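Local coordinates for putative agmatine deiminase (Streptococcus mutans, PDB 2EWO), which probably hydrolyses agmatine to N-carbamoylputrescine and ammonia, at residues V173-M178 and V207-D212; V235-T240 and K252-F257; N121-L126 and P183-H188; T9-G14 and L198-N203. One frame throughout, in Å; residues are numbered along the deposited sequence.

Interaction 1. Residues V173-M178 and V207-D212; sequences VLVTEM and VLWVKD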
loop_
_atom_site.group_PDB
_atom_site.type_symbol
_atom_site.label_atom_id
_atom_site.label_comp_id
_atom_site.label_asym_id
_atom_site.label_seq_id
_atom_site.Cartn_x
_atom_site.Cartn_y
_atom_site.Cartn_z
ATOM N N VAL A 173 36.554 -1.861 -18.960
ATOM C CA VAL A 173 35.212 -2.352 -18.724
ATOM C C VAL A 173 34.680 -2.996 -19.992
ATOM O O VAL A 173 35.132 -2.681 -21.094
ATOM C CB VAL A 173 34.278 -1.207 -18.285
ATOM C CG1 VAL A 173 34.204 -0.142 -19.369
ATOM C CG2 VAL A 173 32.907 -1.754 -17.962
ATOM N N LEU A 174 33.732 -3.913 -19.832
ATOM C CA LEU A 174 33.125 -4.608 -20.966
ATOM C C LEU A 174 31.661 -4.230 -21.182
ATOM O O LEU A 174 30.780 -4.781 -20.522
ATOM C CB LEU A 174 33.216 -6.123 -20.761
ATOM C CG LEU A 174 34.555 -6.791 -21.069
ATOM C CD1 LEU A 174 34.512 -8.279 -20.703
ATOM C CD2 LEU A 174 34.853 -6.606 -22.546
ATOM N N VAL A 175 31.399 -3.305 -22.104
ATOM C CA VAL A 175 30.022 -2.892 -22.402
ATOM C C VAL A 175 29.552 -3.503 -23.723
ATOM O O VAL A 175 30.363 -3.969 -24.518
ATOM C CB VAL A 175 29.877 -1.352 -22.511
ATOM C CG1 VAL A 175 30.339 -0.687 -21.224
ATOM C CG2 VAL A 175 30.660 -0.839 -23.713
ATOM N N THR A 176 28.242 -3.490 -23.952
ATOM C CA THR A 176 27.647 -4.051 -25.164
ATOM C C THR A 176 26.908 -2.945 -25.943
ATOM O O THR A 176 25.781 -2.603 -25.607
ATOM C CB THR A 176 26.684 -5.219 -24.768
ATOM O OG1 THR A 176 25.780 -5.499 -25.839
ATOM C CG2 THR A 176 25.907 -4.872 -23.499
ATOM N N GLU A 177 27.532 -2.388 -26.983
ATOM C CA GLU A 177 26.918 -1.288 -27.744
ATOM C C GLU A 177 25.480 -1.476 -28.209
ATOM O O GLU A 177 24.752 -0.498 -28.370
ATOM C CB GLU A 177 27.794 -0.911 -28.942
ATOM C CG GLU A 177 28.139 -2.075 -29.845
ATOM C CD GLU A 177 29.313 -1.782 -30.771
ATOM O OE1 GLU A 177 29.542 -0.589 -31.117
ATOM O OE2 GLU A 177 29.996 -2.769 -31.153
HETATM N N MSE A 178 25.065 -2.719 -28.428
HETATM C CA MSE A 178 23.692 -2.975 -28.861
HETATM C C MSE A 178 22.689 -2.564 -27.765
HETATM O O MSE A 178 21.475 -2.538 -27.990
HETATM C CB MSE A 178 23.509 -4.459 -29.209
HETATM C CG MSE A 178 22.133 -4.796 -29.779
HETATM SE SE MSE A 178 21.148 -6.103 -28.713
HETATM C CE MSE A 178 20.994 -7.520 -30.050
ATOM N N VAL A 207 37.421 1.197 -22.910
ATOM C CA VAL A 207 36.120 0.512 -22.955
ATOM C C VAL A 207 36.046 -0.391 -24.196
ATOM O O VAL A 207 36.132 0.084 -25.338
ATOM C CB VAL A 207 34.990 1.550 -23.006
ATOM C CG1 VAL A 207 35.214 2.628 -24.069
ATOM C CG2 VAL A 207 33.626 0.934 -23.321
ATOM N N LEU A 208 35.893 -1.684 -23.923
ATOM C CA LEU A 208 35.782 -2.735 -24.965
ATOM C C LEU A 208 34.320 -2.871 -25.394
ATOM O O LEU A 208 33.436 -3.159 -24.578
ATOM C CB LEU A 208 36.250 -4.079 -24.403
ATOM C CG LEU A 208 37.764 -4.275 -24.488
ATOM C CD1 LEU A 208 38.552 -3.120 -23.870
ATOM C CD2 LEU A 208 38.240 -5.537 -23.766
ATOM N N TRP A 209 34.081 -2.679 -26.677
ATOM C CA TRP A 209 32.709 -2.681 -27.207
ATOM C C TRP A 209 32.347 -3.952 -27.978
ATOM O O TRP A 209 32.543 -4.029 -29.208
ATOM C CB TRP A 209 32.509 -1.507 -28.166
ATOM C CG TRP A 209 32.566 -0.151 -27.460
ATOM C CD1 TRP A 209 33.658 0.584 -27.219
ATOM C CD2 TRP A 209 31.445 0.547 -26.941
ATOM N NE1 TRP A 209 33.225 1.771 -26.547
ATOM C CE2 TRP A 209 31.923 1.731 -26.398
ATOM C CE3 TRP A 209 30.072 0.280 -26.892
ATOM C CZ2 TRP A 209 31.095 2.692 -25.806
ATOM C CZ3 TRP A 209 29.245 1.250 -26.289
ATOM C CH2 TRP A 209 29.734 2.400 -25.772
ATOM N N VAL A 210 31.814 -4.919 -27.229
ATOM C CA VAL A 210 31.279 -6.135 -27.838
ATOM C C VAL A 210 30.127 -5.680 -28.623
ATOM O O VAL A 210 29.554 -4.613 -28.364
ATOM C CB VAL A 210 30.822 -7.166 -26.835
ATOM C CG1 VAL A 210 30.013 -8.293 -27.497
ATOM C CG2 VAL A 210 31.988 -7.846 -26.133
ATOM N N LYS A 211 29.715 -6.447 -29.544
ATOM C CA LYS A 211 28.815 -5.799 -30.423
ATOM C C LYS A 211 27.461 -6.379 -30.753
ATOM O O LYS A 211 26.877 -5.979 -31.740
ATOM C CB LYS A 211 29.426 -5.622 -31.817
ATOM C CG LYS A 211 28.464 -4.791 -32.746
ATOM C CD LYS A 211 28.809 -4.629 -34.376
ATOM C CE LYS A 211 27.806 -3.790 -35.202
ATOM N NZ LYS A 211 28.258 -3.550 -36.562
ATOM N N ASP A 212 26.908 -7.269 -30.055
ATOM C CA ASP A 212 25.510 -7.737 -30.304
ATOM C C ASP A 212 25.292 -8.545 -29.074
ATOM O O ASP A 212 26.272 -8.949 -28.440
ATOM C CB ASP A 212 25.339 -8.568 -31.622
ATOM C CG ASP A 212 24.592 -7.855 -32.800
ATOM O OD1 ASP A 212 25.260 -7.111 -33.623
ATOM O OD2 ASP A 212 23.315 -8.006 -32.996
#
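Val-175 and Trp-209 face each other across two parallel strands, 173-176 and 207-210. The strands are tied by backbone bonds. Leu-208 N donates to Val-173 O (3.1 Å), Val-175 N to Leu-208 O (3.2 Å), and Val-210 N to Val-175 O. A weak bond from Glu-177 N to Val-210 O extends the ladder into the start of the next helix. Val-175 CG2 sits over one face of the indole, 3.5 Å from the centroid of the six-membered ring of Trp-209, a CH-pi contact. Val-207 CG2 shares that face. On the reverse of the sheet, Leu-174 CD2 meets Leu-208 CB.

Glu-177 can be followed outward. Its CB approaches Trp-209 CE3 at 3.3 Å. With chi1 at 54°, CG lies between the backbone N and the carbonyl carbon, and this CG of Glu-177 comes to Val-210 O at 3.3 Å. The chain then extends, and OE2 ends beside the CB and CG methylenes of Lys-211. The ammonium lies further off, with Lys-211 NZ 5.7 Å from Glu-177 OE2. The other oxygen, OE1, forms a long, weak ion pair with Lys-191. Trp-209 NE1 bonds to Glu-195, and Lys-191 makes a cation-pi contact with the ring. Helix 191-202 covers the face carrying Val-173, Val-175 and Val-207. Parallel neighbouring strands joined through this helix form a beta-alpha-beta crossover.

Interaction 2. Residues V235-T240 and K252-F257; sequences VACIYT and KAAYDF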
loop_
_atom_site.group_PDB
_atom_site.type_symbol
_atom_site.label_atom_id
_atom_site.label_comp_id
_atom_site.label_asym_id
_atom_site.label_seq_id
_atom_site.Cartn_x
_atom_site.Cartn_y
_atom_site.Cartn_z
ATOM N N VAL A 235 39.109 -13.699 -19.352
ATOM C CA VAL A 235 37.669 -13.476 -19.383
ATOM C C VAL A 235 36.886 -14.738 -19.691
ATOM O O VAL A 235 37.464 -15.782 -19.956
ATOM C CB VAL A 235 37.332 -12.428 -20.447
ATOM C CG1 VAL A 235 38.172 -11.187 -20.217
ATOM C CG2 VAL A 235 37.601 -12.985 -21.839
ATOM N N ALA A 236 35.568 -14.642 -19.638
ATOM C CA ALA A 236 34.737 -15.793 -19.950
ATOM C C ALA A 236 33.972 -15.431 -21.201
ATOM O O ALA A 236 34.000 -14.280 -21.641
ATOM C CB ALA A 236 33.774 -16.096 -18.814
ATOM N N CYS A 237 33.298 -16.410 -21.784
ATOM C CA CYS A 237 32.525 -16.157 -22.984
ATOM C C CYS A 237 31.820 -17.411 -23.463
ATOM O O CYS A 237 32.416 -18.484 -23.522
ATOM C CB CYS A 237 33.427 -15.619 -24.092
ATOM S SG CYS A 237 32.508 -15.041 -25.524
ATOM N N ILE A 238 30.540 -17.278 -23.792
ATOM C CA ILE A 238 29.785 -18.420 -24.284
ATOM C C ILE A 238 30.303 -18.786 -25.671
ATOM O O ILE A 238 30.715 -17.909 -26.432
ATOM C CB ILE A 238 28.265 -18.112 -24.387
ATOM C CG1 ILE A 238 28.046 -16.768 -25.082
ATOM C CG2 ILE A 238 27.630 -18.134 -23.004
ATOM C CD1 ILE A 238 26.588 -16.398 -25.251
ATOM N N TYR A 239 30.303 -20.078 -25.992
ATOM C CA TYR A 239 30.758 -20.532 -27.306
ATOM C C TYR A 239 30.215 -21.915 -27.683
ATOM O O TYR A 239 30.396 -22.897 -26.957
ATOM C CB TYR A 239 32.292 -20.520 -27.379
ATOM C CG TYR A 239 32.846 -20.809 -28.764
ATOM C CD1 TYR A 239 33.042 -19.772 -29.690
ATOM C CD2 TYR A 239 33.149 -22.116 -29.161
ATOM C CE1 TYR A 239 33.523 -20.028 -30.980
ATOM C CE2 TYR A 239 33.631 -22.385 -30.449
ATOM C CZ TYR A 239 33.814 -21.336 -31.352
ATOM O OH TYR A 239 34.283 -21.592 -32.623
ATOM N N THR A 240 29.528 -21.968 -28.820
ATOM C CA THR A 240 28.958 -23.211 -29.335
ATOM C C THR A 240 29.312 -23.313 -30.810
ATOM O O THR A 240 29.579 -22.302 -31.458
ATOM C CB THR A 240 27.412 -23.250 -29.181
ATOM O OG1 THR A 240 26.909 -24.487 -29.711
ATOM C CG2 THR A 240 26.759 -22.085 -29.918
ATOM N N LYS A 252 29.873 -16.399 -31.274
ATOM C CA LYS A 252 31.115 -16.483 -32.014
ATOM C C LYS A 252 31.615 -15.073 -32.329
ATOM O O LYS A 252 32.799 -14.773 -32.158
ATOM C CB LYS A 252 30.908 -17.276 -33.299
ATOM C CG LYS A 252 32.201 -17.797 -33.906
ATOM C CD LYS A 252 31.940 -18.474 -35.235
ATOM C CE LYS A 252 31.420 -17.469 -36.253
ATOM N NZ LYS A 252 30.838 -18.144 -37.447
ATOM N N ALA A 253 30.707 -14.209 -32.780
ATOM C CA ALA A 253 31.035 -12.820 -33.118
ATOM C C ALA A 253 31.693 -12.147 -31.925
ATOM O O ALA A 253 32.555 -11.275 -32.077
ATOM C CB ALA A 253 29.772 -12.061 -33.503
ATOM N N ALA A 254 31.267 -12.564 -30.737
ATOM C CA ALA A 254 31.790 -12.026 -29.492
ATOM C C ALA A 254 33.165 -12.605 -29.221
ATOM O O ALA A 254 34.100 -11.876 -28.872
ATOM C CB ALA A 254 30.855 -12.367 -28.346
ATOM N N TYR A 255 33.277 -13.920 -29.393
ATOM C CA TYR A 255 34.528 -14.636 -29.157
ATOM C C TYR A 255 35.648 -14.085 -30.033
ATOM O O TYR A 255 36.772 -13.873 -29.567
ATOM C CB TYR A 255 34.327 -16.133 -29.417
ATOM C CG TYR A 255 35.447 -17.001 -28.892
ATOM C CD1 TYR A 255 36.759 -16.829 -29.341
ATOM C CD2 TYR A 255 35.196 -18.000 -27.952
ATOM C CE1 TYR A 255 37.794 -17.624 -28.870
ATOM C CE2 TYR A 255 36.224 -18.807 -27.471
ATOM C CZ TYR A 255 37.526 -18.611 -27.936
ATOM O OH TYR A 255 38.565 -19.394 -27.482
ATOM N N ASP A 256 35.332 -13.845 -31.301
ATOM C CA ASP A 256 36.309 -13.309 -32.229
ATOM C C ASP A 256 36.744 -11.918 -31.783
ATOM O O ASP A 256 37.925 -11.571 -31.865
ATOM C CB ASP A 256 35.722 -13.261 -33.638
ATOM C CG ASP A 256 35.329 -14.639 -34.141
ATOM O OD1 ASP A 256 36.169 -15.565 -34.039
ATOM O OD2 ASP A 256 34.189 -14.800 -34.642
ATOM N N PHE A 257 35.785 -11.131 -31.305
ATOM C CA PHE A 257 36.068 -9.782 -30.837
ATOM C C PHE A 257 36.936 -9.798 -29.587
ATOM O O PHE A 257 37.912 -9.052 -29.477
ATOM C CB PHE A 257 34.779 -9.055 -30.499
ATOM C CG PHE A 257 35.001 -7.732 -29.837
ATOM C CD1 PHE A 257 35.286 -6.607 -30.596
ATOM C CD2 PHE A 257 34.928 -7.609 -28.451
ATOM C CE1 PHE A 257 35.491 -5.369 -29.991
ATOM C CE2 PHE A 257 35.132 -6.375 -27.829
ATOM C CZ PHE A 257 35.413 -5.251 -28.602
#
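Lys-252 O accepts the backbone bond from Asp-256 N at 2.8 Å, one turn along helix 248-259. That turn presents Lys-252 and Tyr-255 to segment 235-240. The contact itself is made by aromatic and apolar groups.

Two tyrosines carry it. Tyr-239 CD1 meets Tyr-255 CD2 at 3.3 Å. The centroids of these two rings are 4.8 Å apart and the planes are inclined at 62°. The two side chains cross at about a right angle. Tyr-239 has CG opposite its backbone N across the CA–CB bond (chi1 -173°), which extends the ring over to the helix. Farther along the same ring, Tyr-239 CE1 touches Lys-252 CG at 3.9 Å. The lysine chain then bends away, and its NZ bonds to the hydroxyl of Tyr-248.

Cys-237 meets the helix at Ala-254 and Tyr-255. Cys-237 SG lies 4.2 Å from Ala-254 CB and 4.4 Å from Tyr-255 CB. This seats the buried thiol on the helix.

Strand 234-237, helix 248-259 and strand 270-271 form a beta-alpha-beta unit. Cys-237 and Tyr-255 both touch Val-271, while Ala-227 of strand 227-231 adjoins Cys-237 and Lys-273 borders both tyrosines.

Interaction 3. Residues N121-L126 and P183-H188; sequences NAWGGL and PSRNPH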
loop_
_atom_site.group_PDB
_atom_site.type_symbol
_atom_site.label_atom_id
_atom_site.label_comp_id
_atom_site.label_asym_id
_atom_site.label_seq_id
_atom_site.Cartn_x
_atom_site.Cartn_y
_atom_site.Cartn_z
ATOM N N ASN A 121 15.434 3.152 -15.811
ATOM C CA ASN A 121 14.153 3.409 -16.456
ATOM C C ASN A 121 13.475 2.127 -16.923
ATOM O O ASN A 121 12.708 2.135 -17.882
ATOM C CB ASN A 121 14.339 4.365 -17.631
ATOM C CG ASN A 121 15.302 3.829 -18.657
ATOM O OD1 ASN A 121 15.456 4.397 -19.738
ATOM N ND2 ASN A 121 15.967 2.723 -18.321
ATOM N N ALA A 122 13.760 1.032 -16.226
ATOM C CA ALA A 122 13.193 -0.279 -16.538
ATOM C C ALA A 122 13.655 -0.825 -17.891
ATOM O O ALA A 122 12.866 -1.401 -18.650
ATOM C CB ALA A 122 11.665 -0.226 -16.484
ATOM N N TRP A 123 14.940 -0.642 -18.185
ATOM C CA TRP A 123 15.510 -1.125 -19.438
ATOM C C TRP A 123 14.806 -0.506 -20.643
ATOM O O TRP A 123 14.142 -1.208 -21.407
ATOM C CB TRP A 123 15.390 -2.653 -19.503
ATOM C CG TRP A 123 15.991 -3.330 -18.319
ATOM C CD1 TRP A 123 17.322 -3.482 -18.049
ATOM C CD2 TRP A 123 15.289 -3.849 -17.184
ATOM N NE1 TRP A 123 17.493 -4.054 -16.812
ATOM C CE2 TRP A 123 16.262 -4.290 -16.258
ATOM C CE3 TRP A 123 13.934 -3.979 -16.854
ATOM C CZ2 TRP A 123 15.920 -4.850 -15.023
ATOM C CZ3 TRP A 123 13.593 -4.536 -15.626
ATOM C CH2 TRP A 123 14.582 -4.964 -14.727
ATOM N N GLY A 124 14.946 0.804 -20.815
ATOM C CA GLY A 124 14.301 1.457 -21.944
ATOM C C GLY A 124 13.440 2.640 -21.550
ATOM O O GLY A 124 13.615 3.740 -22.070
ATOM N N GLY A 125 12.505 2.413 -20.635
ATOM C CA GLY A 125 11.644 3.484 -20.189
ATOM C C GLY A 125 10.285 3.458 -20.839
ATOM O O GLY A 125 9.692 2.396 -21.032
ATOM N N LEU A 126 9.782 4.643 -21.154
ATOM C CA LEU A 126 8.486 4.776 -21.799
ATOM C C LEU A 126 8.638 4.415 -23.264
ATOM O O LEU A 126 7.656 4.290 -24.001
ATOM C CB LEU A 126 7.978 6.211 -21.670
ATOM C CG LEU A 126 7.135 6.548 -20.441
ATOM C CD1 LEU A 126 6.917 8.042 -20.385
ATOM C CD2 LEU A 126 5.803 5.802 -20.502
ATOM N N PRO A 183 18.393 3.383 -28.609
ATOM C CA PRO A 183 17.735 4.688 -28.510
ATOM C C PRO A 183 16.985 4.909 -27.186
ATOM O O PRO A 183 16.792 6.050 -26.779
ATOM C CB PRO A 183 16.812 4.701 -29.733
ATOM C CG PRO A 183 16.487 3.244 -29.935
ATOM C CD PRO A 183 17.845 2.603 -29.732
ATOM N N SER A 184 16.575 3.829 -26.517
ATOM C CA SER A 184 15.849 3.945 -25.247
ATOM C C SER A 184 16.812 3.986 -24.073
ATOM O O SER A 184 16.491 3.532 -22.982
ATOM C CB SER A 184 14.877 2.769 -25.058
ATOM O OG SER A 184 15.548 1.530 -24.913
ATOM N N ARG A 185 17.982 4.569 -24.294
ATOM C CA ARG A 185 18.998 4.621 -23.258
ATOM C C ARG A 185 20.056 5.649 -23.652
ATOM O O ARG A 185 21.037 5.306 -24.315
ATOM C CB ARG A 185 19.643 3.237 -23.153
ATOM C CG ARG A 185 20.262 2.900 -21.828
ATOM C CD ARG A 185 19.213 2.470 -20.815
ATOM N NE ARG A 185 18.958 1.028 -20.803
ATOM C CZ ARG A 185 18.375 0.350 -21.786
ATOM N NH1 ARG A 185 17.975 0.967 -22.888
ATOM N NH2 ARG A 185 18.187 -0.953 -21.659
ATOM N N ASN A 186 19.854 6.906 -23.274
ATOM C CA ASN A 186 20.827 7.961 -23.577
ATOM C C ASN A 186 20.973 8.345 -25.048
ATOM O O ASN A 186 22.079 8.377 -25.583
ATOM C CB ASN A 186 22.200 7.565 -23.034
ATOM C CG ASN A 186 22.162 7.234 -21.558
ATOM O OD1 ASN A 186 23.075 6.594 -21.018
ATOM N ND2 ASN A 186 21.101 7.678 -20.886
ATOM N N PRO A 187 19.855 8.643 -25.724
ATOM C CA PRO A 187 19.909 9.028 -27.135
ATOM C C PRO A 187 20.296 10.498 -27.304
ATOM O O PRO A 187 20.067 11.088 -28.353
ATOM C CB PRO A 187 18.488 8.760 -27.612
ATOM C CG PRO A 187 17.688 9.143 -26.427
ATOM C CD PRO A 187 18.455 8.476 -25.291
ATOM N N HIS A 188 20.872 11.090 -26.269
ATOM C CA HIS A 188 21.271 12.490 -26.331
ATOM C C HIS A 188 22.771 12.525 -26.119
ATOM O O HIS A 188 23.419 13.571 -26.190
ATOM C CB HIS A 188 20.563 13.273 -25.228
ATOM C CG HIS A 188 20.943 12.838 -23.846
ATOM N ND1 HIS A 188 21.931 13.460 -23.115
ATOM C CD2 HIS A 188 20.497 11.813 -23.080
ATOM C CE1 HIS A 188 22.079 12.839 -21.958
ATOM N NE2 HIS A 188 21.222 11.835 -21.914
#
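The Trp-123 to Gly-124 backbone lies over one face of the Arg-185 guanidinium. Gly-124 N lies 3.5 Å above the plane of the Arg-185 guanidinium, over its centre. Trp-123 C lies over the same face, toward the rim. The peptide between Trp-123 and Gly-124 thus covers this side of the charged group. Arg-185 NH2 reaches Trp-123 CA at 3.5 Å and lies near the plane of the indole, at its edge.

A second kind of contact is CA-H...O. Gly-124 CA approaches Ser-184 O at 3.2 Å, with 147° at the hydrogen. Ser-184 CB also packs on the glycine, 3.4 Å from Gly-124 CA.

Two polar partners hold the arginine. Arg-185 NH1 makes a weak bond to Ser-184 O (3.0 Å) within its own segment, and Arg-185 NE forms a salt bridge with Glu-161. The chain bends at chi2 and chi3, folding the guanidinium back toward Ser-184.

Further contacts are apolar. Phe-120 and Trp-97 meet the Trp-123 ring edge-to-face, and Leu-126 packs on Leu-126 of the second subunit.

Both segments are loops. One follows strand 113-119 and precedes helix 137-146; the other links helices 177-180 and 191-202. Val-159 of strand 158-159 touches Asn-121 and Arg-185.

Interaction 4. Residues T9-G14 and L198-N203; sequences TPKQDG and LKDYLN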
loop_
_atom_site.group_PDB
_atom_site.type_symbol
_atom_site.label_atom_id
_atom_site.label_comp_id
_atom_site.label_asym_id
_atom_site.label_seq_id
_atom_site.Cartn_x
_atom_site.Cartn_y
_atom_site.Cartn_z
ATOM N N THR A 9 33.949 13.542 -9.632
ATOM C CA THR A 9 33.702 12.184 -10.092
ATOM C C THR A 9 34.672 11.192 -9.465
ATOM O O THR A 9 35.801 11.547 -9.111
ATOM C CB THR A 9 33.840 12.085 -11.617
ATOM O OG1 THR A 9 33.304 10.834 -12.064
ATOM C CG2 THR A 9 35.308 12.163 -12.024
ATOM N N PRO A 10 34.247 9.924 -9.334
ATOM C CA PRO A 10 35.086 8.876 -8.744
ATOM C C PRO A 10 36.537 8.873 -9.241
ATOM O O PRO A 10 37.457 8.578 -8.478
ATOM C CB PRO A 10 34.337 7.601 -9.116
ATOM C CG PRO A 10 32.922 8.034 -9.045
ATOM C CD PRO A 10 32.949 9.368 -9.754
ATOM N N LYS A 11 36.736 9.200 -10.517
ATOM C CA LYS A 11 38.077 9.231 -11.089
ATOM C C LYS A 11 38.933 10.244 -10.342
ATOM O O LYS A 11 40.067 9.956 -9.972
ATOM C CB LYS A 11 38.029 9.601 -12.577
ATOM C CG LYS A 11 39.407 9.673 -13.251
ATOM C CD LYS A 11 39.357 10.364 -14.613
ATOM C CE LYS A 11 38.675 9.510 -15.675
ATOM N NZ LYS A 11 39.514 8.354 -16.089
ATOM N N GLN A 12 38.379 11.430 -10.123
ATOM C CA GLN A 12 39.090 12.485 -9.423
ATOM C C GLN A 12 39.194 12.165 -7.947
ATOM O O GLN A 12 40.234 12.391 -7.324
ATOM C CB GLN A 12 38.347 13.800 -9.578
ATOM C CG GLN A 12 37.772 13.991 -10.948
ATOM C CD GLN A 12 36.559 14.890 -10.928
ATOM O OE1 GLN A 12 35.873 15.046 -11.936
ATOM N NE2 GLN A 12 36.287 15.489 -9.777
ATOM N N ASP A 13 38.103 11.642 -7.391
ATOM C CA ASP A 13 38.039 11.294 -5.968
ATOM C C ASP A 13 38.890 10.083 -5.592
ATOM O O ASP A 13 39.052 9.777 -4.411
ATOM C CB ASP A 13 36.582 11.047 -5.558
ATOM C CG ASP A 13 35.760 12.322 -5.531
ATOM O OD1 ASP A 13 35.919 13.148 -6.451
ATOM O OD2 ASP A 13 34.950 12.487 -4.593
ATOM N N GLY A 14 39.429 9.401 -6.599
ATOM C CA GLY A 14 40.261 8.244 -6.337
ATOM C C GLY A 14 39.500 6.995 -5.936
ATOM O O GLY A 14 39.836 6.356 -4.939
ATOM N N LEU A 198 31.527 6.326 -18.415
ATOM C CA LEU A 198 32.008 5.022 -17.954
ATOM C C LEU A 198 33.439 5.123 -17.449
ATOM O O LEU A 198 33.879 4.347 -16.596
ATOM C CB LEU A 198 31.946 3.987 -19.087
ATOM C CG LEU A 198 30.612 3.316 -19.446
ATOM C CD1 LEU A 198 30.663 2.785 -20.869
ATOM C CD2 LEU A 198 30.321 2.191 -18.474
ATOM N N LYS A 199 34.176 6.084 -17.982
ATOM C CA LYS A 199 35.546 6.255 -17.552
ATOM C C LYS A 199 35.611 7.065 -16.268
ATOM O O LYS A 199 36.518 6.880 -15.470
ATOM C CB LYS A 199 36.366 6.930 -18.653
ATOM C CG LYS A 199 36.474 6.089 -19.916
ATOM C CD LYS A 199 37.413 6.718 -20.923
ATOM C CE LYS A 199 37.632 5.801 -22.108
ATOM N NZ LYS A 199 38.645 6.376 -23.034
ATOM N N ASP A 200 34.639 7.941 -16.045
ATOM C CA ASP A 200 34.670 8.763 -14.843
ATOM C C ASP A 200 34.061 8.143 -13.605
ATOM O O ASP A 200 34.483 8.438 -12.487
ATOM C CB ASP A 200 33.991 10.094 -15.104
ATOM C CG ASP A 200 34.613 10.833 -16.250
ATOM O OD1 ASP A 200 35.858 10.962 -16.252
ATOM O OD2 ASP A 200 33.862 11.282 -17.143
ATOM N N TYR A 201 33.070 7.288 -13.799
ATOM C CA TYR A 201 32.397 6.661 -12.674
ATOM C C TYR A 201 32.853 5.231 -12.378
ATOM O O TYR A 201 32.445 4.626 -11.379
ATOM C CB TYR A 201 30.892 6.719 -12.913
ATOM C CG TYR A 201 30.375 8.141 -12.995
ATOM C CD1 TYR A 201 30.363 8.962 -11.865
ATOM C CD2 TYR A 201 29.922 8.675 -14.200
ATOM C CE1 TYR A 201 29.909 10.281 -11.933
ATOM C CE2 TYR A 201 29.468 9.995 -14.276
ATOM C CZ TYR A 201 29.464 10.789 -13.139
ATOM O OH TYR A 201 28.992 12.078 -13.215
ATOM N N LEU A 202 33.705 4.700 -13.248
ATOM C CA LEU A 202 34.241 3.351 -13.081
ATOM C C LEU A 202 35.762 3.405 -12.968
ATOM O O LEU A 202 36.392 2.531 -12.368
ATOM C CB LEU A 202 33.834 2.475 -14.270
ATOM C CG LEU A 202 32.512 1.724 -14.166
ATOM C CD1 LEU A 202 31.461 2.622 -13.565
ATOM C CD2 LEU A 202 32.094 1.231 -15.544
ATOM N N ASN A 203 36.337 4.459 -13.537
ATOM C CA ASN A 203 37.777 4.662 -13.540
ATOM C C ASN A 203 38.425 3.688 -14.518
ATOM O O ASN A 203 39.470 3.106 -14.240
ATOM C CB ASN A 203 38.354 4.474 -12.135
ATOM C CG ASN A 203 39.176 5.664 -11.686
ATOM O OD1 ASN A 203 39.682 5.691 -10.568
ATOM N ND2 ASN A 203 39.313 6.659 -12.558
#
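A short N-terminal helical turn, about residues 10-13, docks against the C-terminal end of helix 191-202 through Thr-9, Pro-10 and Lys-11. It meets the helix where backbone carbonyls are presented as acceptors. Asp-200 O is held by two donors. Thr-9 OG1 donates to Asp-200 O at 2.7 Å, and Lys-11 N donates to Asp-200 O at 3.1 Å. The two come from different directions. The threonine hydroxyl stands above the carbonyl plane, with a C=O...donor angle of 102°. The Lys-11 amide is tilted only 15° from that plane. Thr-9 puts OG1 opposite its own backbone N (chi1 -167°), which brings the hydroxyl to this oxygen.

Lys-11 then runs along the helix end. Its chain bends at chi3 and chi4, and NZ of Lys-11 makes a weak bond to Lys-199 O at 3.4 Å. The carboxylate of Asp-200 is near, but Lys-11 NZ stays 4.5 Å from Asp-200 OD1, too far for a salt bridge. The methylene is closer, with Lys-11 CE 3.2 Å from OD1 of Asp-200. Asn-203, the first residue to leave helical backbone angles, has positive phi and sets its side chain against Lys-11.

Arg-114 holds Asp-13 by a salt bridge, and Tyr-153 packs on Pro-10. The Tyr-201 ring packs on Thr-9 and Pro-10. Thr-9 OG1 lies 3.3 Å above one face of the Tyr-201 ring, toward the rim, while Pro-10 CD touches Tyr-201 CD1 at 3.4 Å.

Overall arrangement
Interactions 1, 2 and 4 form a connected chain of packing. Interactions 1 and 2 have centres 12 Å apart and touch where Phe-257 CZ meets Trp-209 O at 3.2 Å. Val-210 also packs on Ala-254. On the other face of the strands, Leu-198 CD1 of interaction 4 meets Val-175 CG1 of interaction 1 at 3.5 Å, so helix 191-202 bridges the sheet and the N-terminal turn. Interaction 3 stands apart, its nearest atoms about 7 Å from interaction 1 and about 8 Å from interaction 4. Along the chain it is nested inside the loop closed by interaction 4. Interactions 2 and 4 lie farthest apart, with centres 29 Å from each other.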